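Local coordinates for peroxisomal fatty acid beta-oxidation multifunctional protein MFP2 (Arabidopsis thaliana, PDB 2WTB) that carries out enoyl-CoA hydratase and 3-hydroxyacyl-CoA dehydrogenase steps of peroxisomal fatty acid beta-oxidation during seed germination, at residues A424-T429 against A448-P453; N50-I55 against A101-V106; P138-G143 against E165-S170. All coordinates share one frame; numbering follows the deposited sequence.

Contact 1 (A424-T429 against A448-P453)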
loop_
_atom_site.group_PDB
_atom_site.type_symbol
_atom_site.label_atom_id
_atom_site.label_comp_id
_atom_site.label_asym_id
_atom_site.label_seq_id
_atom_site.Cartn_x
_atom_site.Cartn_y
_atom_site.Cartn_z
ATOM N N ALA A 424 -6.349 -14.098 -21.000
ATOM C CA ALA A 424 -5.555 -14.084 -19.780
ATOM C C ALA A 424 -5.747 -15.353 -18.955
ATOM O O ALA A 424 -6.819 -15.961 -18.971
ATOM C CB ALA A 424 -5.890 -12.854 -18.950
ATOM N N SER A 425 -4.700 -15.742 -18.235
ATOM C CA SER A 425 -4.753 -16.919 -17.376
ATOM C C SER A 425 -4.266 -16.620 -15.964
ATOM O O SER A 425 -3.312 -15.867 -15.769
ATOM C CB SER A 425 -3.929 -18.061 -17.970
ATOM O OG SER A 425 -3.722 -19.079 -17.009
ATOM N N ASN A 426 -4.933 -17.224 -14.988
ATOM C CA ASN A 426 -4.575 -17.074 -13.585
ATOM C C ASN A 426 -3.626 -18.190 -13.144
ATOM O O ASN A 426 -3.398 -18.399 -11.951
ATOM C CB ASN A 426 -5.845 -17.065 -12.728
ATOM C CG ASN A 426 -5.553 -17.061 -11.238
ATOM O OD1 ASN A 426 -4.875 -16.169 -10.727
ATOM N ND2 ASN A 426 -6.071 -18.059 -10.533
ATOM N N THR A 427 -3.069 -18.901 -14.119
ATOM C CA THR A 427 -2.154 -20.004 -13.843
ATOM C C THR A 427 -1.034 -19.576 -12.903
ATOM O O THR A 427 -0.651 -18.407 -12.866
ATOM C CB THR A 427 -1.537 -20.564 -15.137
ATOM O OG1 THR A 427 -0.649 -21.646 -14.819
ATOM C CG2 THR A 427 -0.769 -19.477 -15.872
ATOM N N SER A 428 -0.506 -20.534 -12.148
ATOM C CA SER A 428 0.510 -20.236 -11.149
ATOM C C SER A 428 1.752 -21.106 -11.313
ATOM O O SER A 428 2.853 -20.714 -10.918
ATOM C CB SER A 428 -0.070 -20.412 -9.744
ATOM O OG SER A 428 0.842 -19.967 -8.756
ATOM N N THR A 429 1.573 -22.285 -11.898
ATOM C CA THR A 429 2.656 -23.257 -11.993
ATOM C C THR A 429 2.904 -23.728 -13.421
ATOM O O THR A 429 3.764 -24.575 -13.659
ATOM C CB THR A 429 2.364 -24.493 -11.124
ATOM O OG1 THR A 429 1.206 -25.169 -11.628
ATOM C CG2 THR A 429 2.118 -24.083 -9.681
ATOM N N ALA A 448 -2.640 -13.100 -15.757
ATOM C CA ALA A 448 -3.260 -12.287 -14.719
ATOM C C ALA A 448 -3.230 -13.053 -13.400
ATOM O O ALA A 448 -4.174 -13.763 -13.055
ATOM C CB ALA A 448 -4.687 -11.927 -15.105
ATOM N N HIS A 449 -2.128 -12.912 -12.671
ATOM C CA HIS A 449 -1.894 -13.721 -11.484
ATOM C C HIS A 449 -2.378 -13.034 -10.215
ATOM O O HIS A 449 -1.872 -11.978 -9.838
ATOM C CB HIS A 449 -0.410 -14.069 -11.364
ATOM C CG HIS A 449 -0.118 -15.113 -10.334
ATOM N ND1 HIS A 449 0.584 -14.843 -9.179
ATOM C CD2 HIS A 449 -0.440 -16.426 -10.281
ATOM C CE1 HIS A 449 0.688 -15.947 -8.462
ATOM N NE2 HIS A 449 0.074 -16.923 -9.107
ATOM N N PHE A 450 -3.365 -13.642 -9.564
ATOM C CA PHE A 450 -3.917 -13.106 -8.324
ATOM C C PHE A 450 -3.468 -13.936 -7.129
ATOM O O PHE A 450 -3.047 -15.084 -7.274
ATOM C CB PHE A 450 -5.445 -13.086 -8.373
ATOM C CG PHE A 450 -6.015 -12.096 -9.347
ATOM C CD1 PHE A 450 -6.081 -12.392 -10.700
ATOM C CD2 PHE A 450 -6.505 -10.878 -8.907
ATOM C CE1 PHE A 450 -6.615 -11.487 -11.597
ATOM C CE2 PHE A 450 -7.040 -9.968 -9.800
ATOM C CZ PHE A 450 -7.095 -10.272 -11.146
ATOM N N PHE A 451 -3.571 -13.350 -5.944
ATOM C CA PHE A 451 -3.247 -14.061 -4.718
ATOM C C PHE A 451 -4.489 -14.171 -3.846
ATOM O O PHE A 451 -5.161 -13.176 -3.579
ATOM C CB PHE A 451 -2.119 -13.348 -3.972
ATOM C CG PHE A 451 -0.875 -13.168 -4.794
ATOM C CD1 PHE A 451 -0.782 -12.138 -5.717
ATOM C CD2 PHE A 451 0.199 -14.033 -4.650
ATOM C CE1 PHE A 451 0.358 -11.970 -6.477
ATOM C CE2 PHE A 451 1.346 -13.870 -5.408
ATOM C CZ PHE A 451 1.424 -12.838 -6.323
ATOM N N SER A 452 -4.800 -15.389 -3.417
ATOM C CA SER A 452 -5.971 -15.628 -2.582
ATOM C C SER A 452 -5.791 -14.992 -1.207
ATOM O O SER A 452 -4.709 -15.071 -0.625
ATOM C CB SER A 452 -6.226 -17.130 -2.440
ATOM O OG SER A 452 -7.392 -17.379 -1.675
ATOM N N PRO A 453 -6.851 -14.351 -0.687
ATOM C CA PRO A 453 -8.142 -14.163 -1.361
ATOM C C PRO A 453 -8.058 -13.119 -2.473
ATOM O O PRO A 453 -7.550 -12.019 -2.252
ATOM C CB PRO A 453 -9.060 -13.658 -0.237
ATOM C CG PRO A 453 -8.347 -13.982 1.034
ATOM C CD PRO A 453 -6.896 -13.880 0.705
#
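N426 and S428, in the turn that leaves strand 422-425, reach across to the backbone and side chains of strand 445-450. In N426 the amide group lies anti to the backbone N (chi1 174°), which carries OD1 to F450 N at 3.2 Å. The bond is nearly straight at the hydrogen (170°), and the donor nitrogen sits almost in line with the amide C=O. OD1 also sits at the edge of the F450 ring, near its plane. Two residues earlier in strand 445-450, A448 O takes a CA-H...O contact from N426 CA at 3.4 Å, and A448 N bonds S425 O at 2.8 Å.

H449 also carries its CG anti to the backbone N (chi1 -169°), which brings the edge of the imidazole to the turn. There NE2 shares a hydrogen bond with S428 OG at 3.2 Å, while T427 O approaches CD2 obliquely at 3.3 Å. N499 of helix 498-514 touches both S428 and H449. The asparagine-to-backbone bond and the serine-histidine pair join the carboxyl ends of adjacent parallel strands in a beta-alpha-beta unit, an arrangement that belongs to the Rossmann-type NAD-binding domain of the 3-hydroxyacyl-CoA dehydrogenase family.

Contact 2 (N50-I55 against A101-V106)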
loop_
_atom_site.group_PDB
_atom_site.type_symbol
_atom_site.label_atom_id
_atom_site.label_comp_id
_atom_site.label_asym_id
_atom_site.label_seq_id
_atom_site.Cartn_x
_atom_site.Cartn_y
_atom_site.Cartn_z
ATOM N N ASN A 50 -5.807 49.082 3.107
ATOM C CA ASN A 50 -6.964 49.628 3.806
ATOM C C ASN A 50 -8.279 49.101 3.249
ATOM O O ASN A 50 -9.277 49.017 3.965
ATOM C CB ASN A 50 -6.946 51.155 3.751
ATOM C CG ASN A 50 -5.769 51.747 4.494
ATOM O OD1 ASN A 50 -5.345 51.223 5.525
ATOM N ND2 ASN A 50 -5.233 52.846 3.975
ATOM N N ASP A 51 -8.272 48.746 1.968
ATOM C CA ASP A 51 -9.474 48.256 1.299
ATOM C C ASP A 51 -9.765 46.792 1.629
ATOM O O ASP A 51 -10.811 46.263 1.258
ATOM C CB ASP A 51 -9.367 48.449 -0.216
ATOM C CG ASP A 51 -8.074 47.901 -0.783
ATOM O OD1 ASP A 51 -7.326 47.237 -0.039
ATOM O OD2 ASP A 51 -7.803 48.137 -1.977
ATOM N N VAL A 52 -8.836 46.146 2.325
ATOM C CA VAL A 52 -9.021 44.759 2.739
ATOM C C VAL A 52 -9.525 44.678 4.179
ATOM O O VAL A 52 -8.982 45.329 5.071
ATOM C CB VAL A 52 -7.716 43.958 2.602
ATOM C CG1 VAL A 52 -7.903 42.539 3.112
ATOM C CG2 VAL A 52 -7.252 43.957 1.157
ATOM N N LYS A 53 -10.568 43.882 4.396
ATOM C CA LYS A 53 -11.161 43.729 5.723
ATOM C C LYS A 53 -10.874 42.352 6.309
ATOM O O LYS A 53 -10.644 42.209 7.509
ATOM C CB LYS A 53 -12.674 43.951 5.665
ATOM C CG LYS A 53 -13.096 45.349 5.250
ATOM C CD LYS A 53 -14.609 45.495 5.317
ATOM C CE LYS A 53 -15.056 46.889 4.916
ATOM N NZ LYS A 53 -16.539 47.003 4.954
ATOM N N ALA A 54 -10.900 41.337 5.454
ATOM C CA ALA A 54 -10.651 39.968 5.881
ATOM C C ALA A 54 -10.061 39.158 4.732
ATOM O O ALA A 54 -9.850 39.682 3.639
ATOM C CB ALA A 54 -11.935 39.328 6.385
ATOM N N ILE A 55 -9.797 37.881 4.983
ATOM C CA ILE A 55 -9.198 37.016 3.976
ATOM C C ILE A 55 -9.953 35.698 3.874
ATOM O O ILE A 55 -10.450 35.174 4.868
ATOM C CB ILE A 55 -7.712 36.718 4.288
ATOM C CG1 ILE A 55 -6.859 37.979 4.134
ATOM C CG2 ILE A 55 -7.182 35.613 3.393
ATOM C CD1 ILE A 55 -6.786 38.829 5.383
ATOM N N ALA A 101 -3.313 37.395 13.103
ATOM C CA ALA A 101 -3.495 38.659 12.396
ATOM C C ALA A 101 -4.704 39.417 12.929
ATOM O O ALA A 101 -5.597 38.829 13.540
ATOM C CB ALA A 101 -3.638 38.417 10.901
ATOM N N ARG A 102 -4.727 40.725 12.696
ATOM C CA ARG A 102 -5.867 41.543 13.098
ATOM C C ARG A 102 -6.927 41.604 12.001
ATOM O O ARG A 102 -7.746 42.519 11.962
ATOM C CB ARG A 102 -5.418 42.944 13.517
ATOM C CG ARG A 102 -5.071 43.045 14.999
ATOM C CD ARG A 102 -4.495 44.406 15.365
ATOM N NE ARG A 102 -3.105 44.544 14.940
ATOM C CZ ARG A 102 -2.309 45.543 15.303
ATOM N NH1 ARG A 102 -2.764 46.497 16.103
ATOM N NH2 ARG A 102 -1.057 45.588 14.868
ATOM N N LYS A 103 -6.895 40.616 11.113
ATOM C CA LYS A 103 -7.936 40.428 10.113
ATOM C C LYS A 103 -8.241 38.942 9.992
ATOM O O LYS A 103 -7.328 38.130 9.835
ATOM C CB LYS A 103 -7.508 40.997 8.761
ATOM C CG LYS A 103 -7.480 42.514 8.717
ATOM C CD LYS A 103 -7.011 43.026 7.366
ATOM C CE LYS A 103 -6.995 44.547 7.342
ATOM N NZ LYS A 103 -6.424 45.078 6.077
ATOM N N PRO A 104 -9.532 38.581 10.065
ATOM C CA PRO A 104 -9.960 37.180 10.120
ATOM C C PRO A 104 -9.753 36.464 8.790
ATOM O O PRO A 104 -9.902 37.070 7.731
ATOM C CB PRO A 104 -11.461 37.277 10.427
ATOM C CG PRO A 104 -11.741 38.730 10.702
ATOM C CD PRO A 104 -10.679 39.499 10.000
ATOM N N SER A 105 -9.406 35.183 8.859
ATOM C CA SER A 105 -9.283 34.350 7.672
ATOM C C SER A 105 -10.332 33.252 7.734
ATOM O O SER A 105 -10.638 32.735 8.811
ATOM C CB SER A 105 -7.891 33.720 7.590
ATOM O OG SER A 105 -6.890 34.701 7.404
ATOM N N VAL A 106 -10.889 32.906 6.579
ATOM C CA VAL A 106 -11.827 31.795 6.487
ATOM C C VAL A 106 -11.413 30.875 5.353
ATOM O O VAL A 106 -11.165 31.326 4.236
ATOM C CB VAL A 106 -13.267 32.274 6.239
ATOM C CG1 VAL A 106 -14.199 31.081 6.087
ATOM C CG2 VAL A 106 -13.729 33.173 7.374
#
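K103 NZ is held by two backbone carbonyls: it gives a hydrogen bond to V52 O at 2.8 Å and another to A46 O, at the end of helix 33-46. The lysine thus fastens the approach to one strand of the crotonase-fold sheet, just where strands 54-59 and 105-109 begin to run parallel. With respect to V52, the ammonium nitrogen stands above the carbonyl plane, about 45° out of it. The chain that delivers it is fully extended beyond CG, and with CG anti to the carbonyl carbon (chi1 -72°) it runs back alongside the 50-55 backbone. Its methylenes lie over the peptide oxygens on the way, CG at 3.4 Å from K53 O and CE close to V52 O, so the aliphatic part packs on polar backbone while the charge finds its carbonyls.

Past the lysine the backbones pair directly. I55 bridges S105 in the parallel manner, its N bonded to P104 O at 2.9 Å and its O receiving V106 N, also at 2.9 Å. Between these bonds S105 CA sends a CA-H...O contact to I55 O. The side chains of I55 and S105 rise from the same face of the sheet, toward helix 33-46, where S105 OG hydrogen-bonds Y43 OH and I55 packs on Y43 and A46. I55 also crosses K103 at about a right angle, its CD1 reaching K103 CB at 4.1 Å. Next to it A54 contributes a small apolar contact to P104, whose ring is packed against I204 and V205 of helix 193-205, with A54 CB 3.8 Å from P104 CD. A54 CB also sits 3.3 Å from P104 O, the same oxygen that bonds I55 N.

Contact 3 (P138-G143 against E165-S170); sequences PELQLG and EMILTS
L140 and S170 carry most of this contact, in which a 3-10 turn rests on the end of helix 160-169. L140 points its side chain at the last turn of the helix and lays its CB, CG and both methyls against I167 O. CD2 comes to 3.1 Å from I167 O, the closest approach between the segments. The methyls also meet side chains, CD1 reaching I167 CG2 at 3.6 Å and CD2 reaching L168 CD2 at 3.8 Å. Both pairs of side chains cross obliquely, and C251 of helix 247-260 packs against L140 and I167.

S170, the first residue beyond the helix, has a left-handed backbone conformation (phi 70°), with its CB facing the 3-10 segment. There CB packs on Q141 CG at 3.5 Å. With OG anti to the carbonyl carbon (chi1 -76°), the hydroxyl lies beside L140 CB, also 3.5 Å away. The turn is closed internally by Q141 N bonding to P138 O at 2.9 Å. Through L140 and Q141, the packing joins helix 160-169 to the turn that probably carries an active-site residue, their neighbour E139, predicted to be the proton acceptor, in the crotonase fold of the enoyl-CoA hydratase/isomerase part.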
loop_
_atom_site.group_PDB
_atom_site.type_symbol
_atom_site.label_atom_id
_atom_site.label_comp_id
_atom_site.label_asym_id
_atom_site.label_seq_id
_atom_site.Cartn_x
_atom_site.Cartn_y
_atom_site.Cartn_z
ATOM N N PRO A 138 -2.543 12.319 7.102
ATOM C CA PRO A 138 -1.976 11.041 6.654
ATOM C C PRO A 138 -0.467 10.934 6.876
ATOM O O PRO A 138 0.108 9.880 6.609
ATOM C CB PRO A 138 -2.267 11.038 5.144
ATOM C CG PRO A 138 -3.134 12.256 4.882
ATOM C CD PRO A 138 -2.815 13.217 5.971
ATOM N N GLU A 139 0.155 12.009 7.356
ATOM C CA GLU A 139 1.610 12.071 7.498
ATOM C C GLU A 139 2.255 10.796 8.043
ATOM O O GLU A 139 3.297 10.363 7.551
ATOM C CB GLU A 139 2.022 13.267 8.364
ATOM C CG GLU A 139 2.063 14.597 7.628
ATOM C CD GLU A 139 0.730 15.321 7.639
ATOM O OE1 GLU A 139 -0.298 14.680 7.944
ATOM O OE2 GLU A 139 0.713 16.535 7.346
ATOM N N LEU A 140 1.642 10.198 9.057
ATOM C CA LEU A 140 2.243 9.040 9.716
ATOM C C LEU A 140 2.479 7.850 8.785
ATOM O O LEU A 140 3.365 7.033 9.033
ATOM C CB LEU A 140 1.427 8.610 10.938
ATOM C CG LEU A 140 1.866 9.199 12.280
ATOM C CD1 LEU A 140 1.673 10.708 12.309
ATOM C CD2 LEU A 140 1.113 8.538 13.421
ATOM N N GLN A 141 1.690 7.749 7.719
ATOM C CA GLN A 141 1.849 6.642 6.777
ATOM C C GLN A 141 3.178 6.716 6.035
ATOM O O GLN A 141 3.688 5.703 5.558
ATOM C CB GLN A 141 0.685 6.585 5.787
ATOM C CG GLN A 141 -0.544 5.873 6.329
ATOM C CD GLN A 141 -1.649 5.730 5.297
ATOM O OE1 GLN A 141 -1.696 6.465 4.310
ATOM N NE2 GLN A 141 -2.549 4.781 5.528
ATOM N N LEU A 142 3.740 7.917 5.946
ATOM C CA LEU A 142 5.025 8.107 5.285
ATOM C C LEU A 142 6.163 8.097 6.299
ATOM O O LEU A 142 7.328 8.282 5.946
ATOM C CB LEU A 142 5.039 9.412 4.488
ATOM C CG LEU A 142 3.964 9.560 3.411
ATOM C CD1 LEU A 142 4.169 10.841 2.615
ATOM C CD2 LEU A 142 3.961 8.350 2.494
ATOM N N GLY A 143 5.818 7.878 7.563
ATOM C CA GLY A 143 6.806 7.859 8.623
ATOM C C GLY A 143 7.195 9.258 9.054
ATOM O O GLY A 143 8.213 9.458 9.714
ATOM N N GLU A 165 -6.955 9.274 17.100
ATOM C CA GLU A 165 -7.389 8.257 16.154
ATOM C C GLU A 165 -6.974 8.647 14.743
ATOM O O GLU A 165 -6.332 7.870 14.040
ATOM C CB GLU A 165 -8.903 8.059 16.216
ATOM C CG GLU A 165 -9.424 7.046 15.210
ATOM C CD GLU A 165 -10.923 7.146 15.002
ATOM O OE1 GLU A 165 -11.595 7.799 15.829
ATOM O OE2 GLU A 165 -11.428 6.576 14.013
ATOM N N MET A 166 -7.335 9.862 14.340
ATOM C CA MET A 166 -7.044 10.349 12.997
ATOM C C MET A 166 -5.548 10.347 12.692
ATOM O O MET A 166 -5.121 9.849 11.648
ATOM C CB MET A 166 -7.612 11.756 12.799
ATOM C CG MET A 166 -9.127 11.830 12.840
ATOM S SD MET A 166 -9.734 13.517 12.647
ATOM C CE MET A 166 -9.137 13.906 11.004
ATOM N N ILE A 167 -4.756 10.900 13.604
ATOM C CA ILE A 167 -3.318 11.014 13.387
ATOM C C ILE A 167 -2.619 9.655 13.390
ATOM O O ILE A 167 -1.728 9.404 12.581
ATOM C CB ILE A 167 -2.662 11.926 14.434
ATOM C CG1 ILE A 167 -3.194 13.350 14.299
ATOM C CG2 ILE A 167 -1.149 11.909 14.281
ATOM C CD1 ILE A 167 -2.444 14.358 15.141
ATOM N N LEU A 168 -3.026 8.778 14.298
ATOM C CA LEU A 168 -2.404 7.463 14.399
ATOM C C LEU A 168 -2.850 6.538 13.273
ATOM O O LEU A 168 -2.027 5.874 12.643
ATOM C CB LEU A 168 -2.691 6.824 15.762
ATOM C CG LEU A 168 -1.996 7.474 16.958
ATOM C CD1 LEU A 168 -2.270 6.687 18.232
ATOM C CD2 LEU A 168 -0.503 7.592 16.706
ATOM N N THR A 169 -4.153 6.497 13.023
ATOM C CA THR A 169 -4.701 5.644 11.975
ATOM C C THR A 169 -4.422 6.227 10.593
ATOM O O THR A 169 -4.430 5.508 9.593
ATOM C CB THR A 169 -6.216 5.448 12.148
ATOM O OG1 THR A 169 -6.499 5.108 13.510
ATOM C CG2 THR A 169 -6.716 4.335 11.244
ATOM N N SER A 170 -4.174 7.533 10.547
ATOM C CA SER A 170 -3.886 8.228 9.293
ATOM C C SER A 170 -5.108 8.325 8.381
ATOM O O SER A 170 -5.028 8.884 7.288
ATOM C CB SER A 170 -2.724 7.560 8.551
ATOM O OG SER A 170 -1.483 7.888 9.147
#

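Contacts 2 and 3 fall in the enoyl-CoA hydratase/isomerase part of the chain, their centres about 33 Å apart, whereas contact 1 belongs to the dehydrogenase part, about 60 Å from contact 2 between centres. Contacts 1 and 2 are both largely buried and each joins neighbouring parallel strands, but at different ends: contact 2 where the strands start, with a lysine on backbone carbonyls, contact 1 where they finish, with amide, hydroxyl and imidazole groups. Contact 3, only partly buried, involves no strand; it sets a 3-10 turn on a helix end, mainly through apolar packing and without a clear hydrogen bond between its segments.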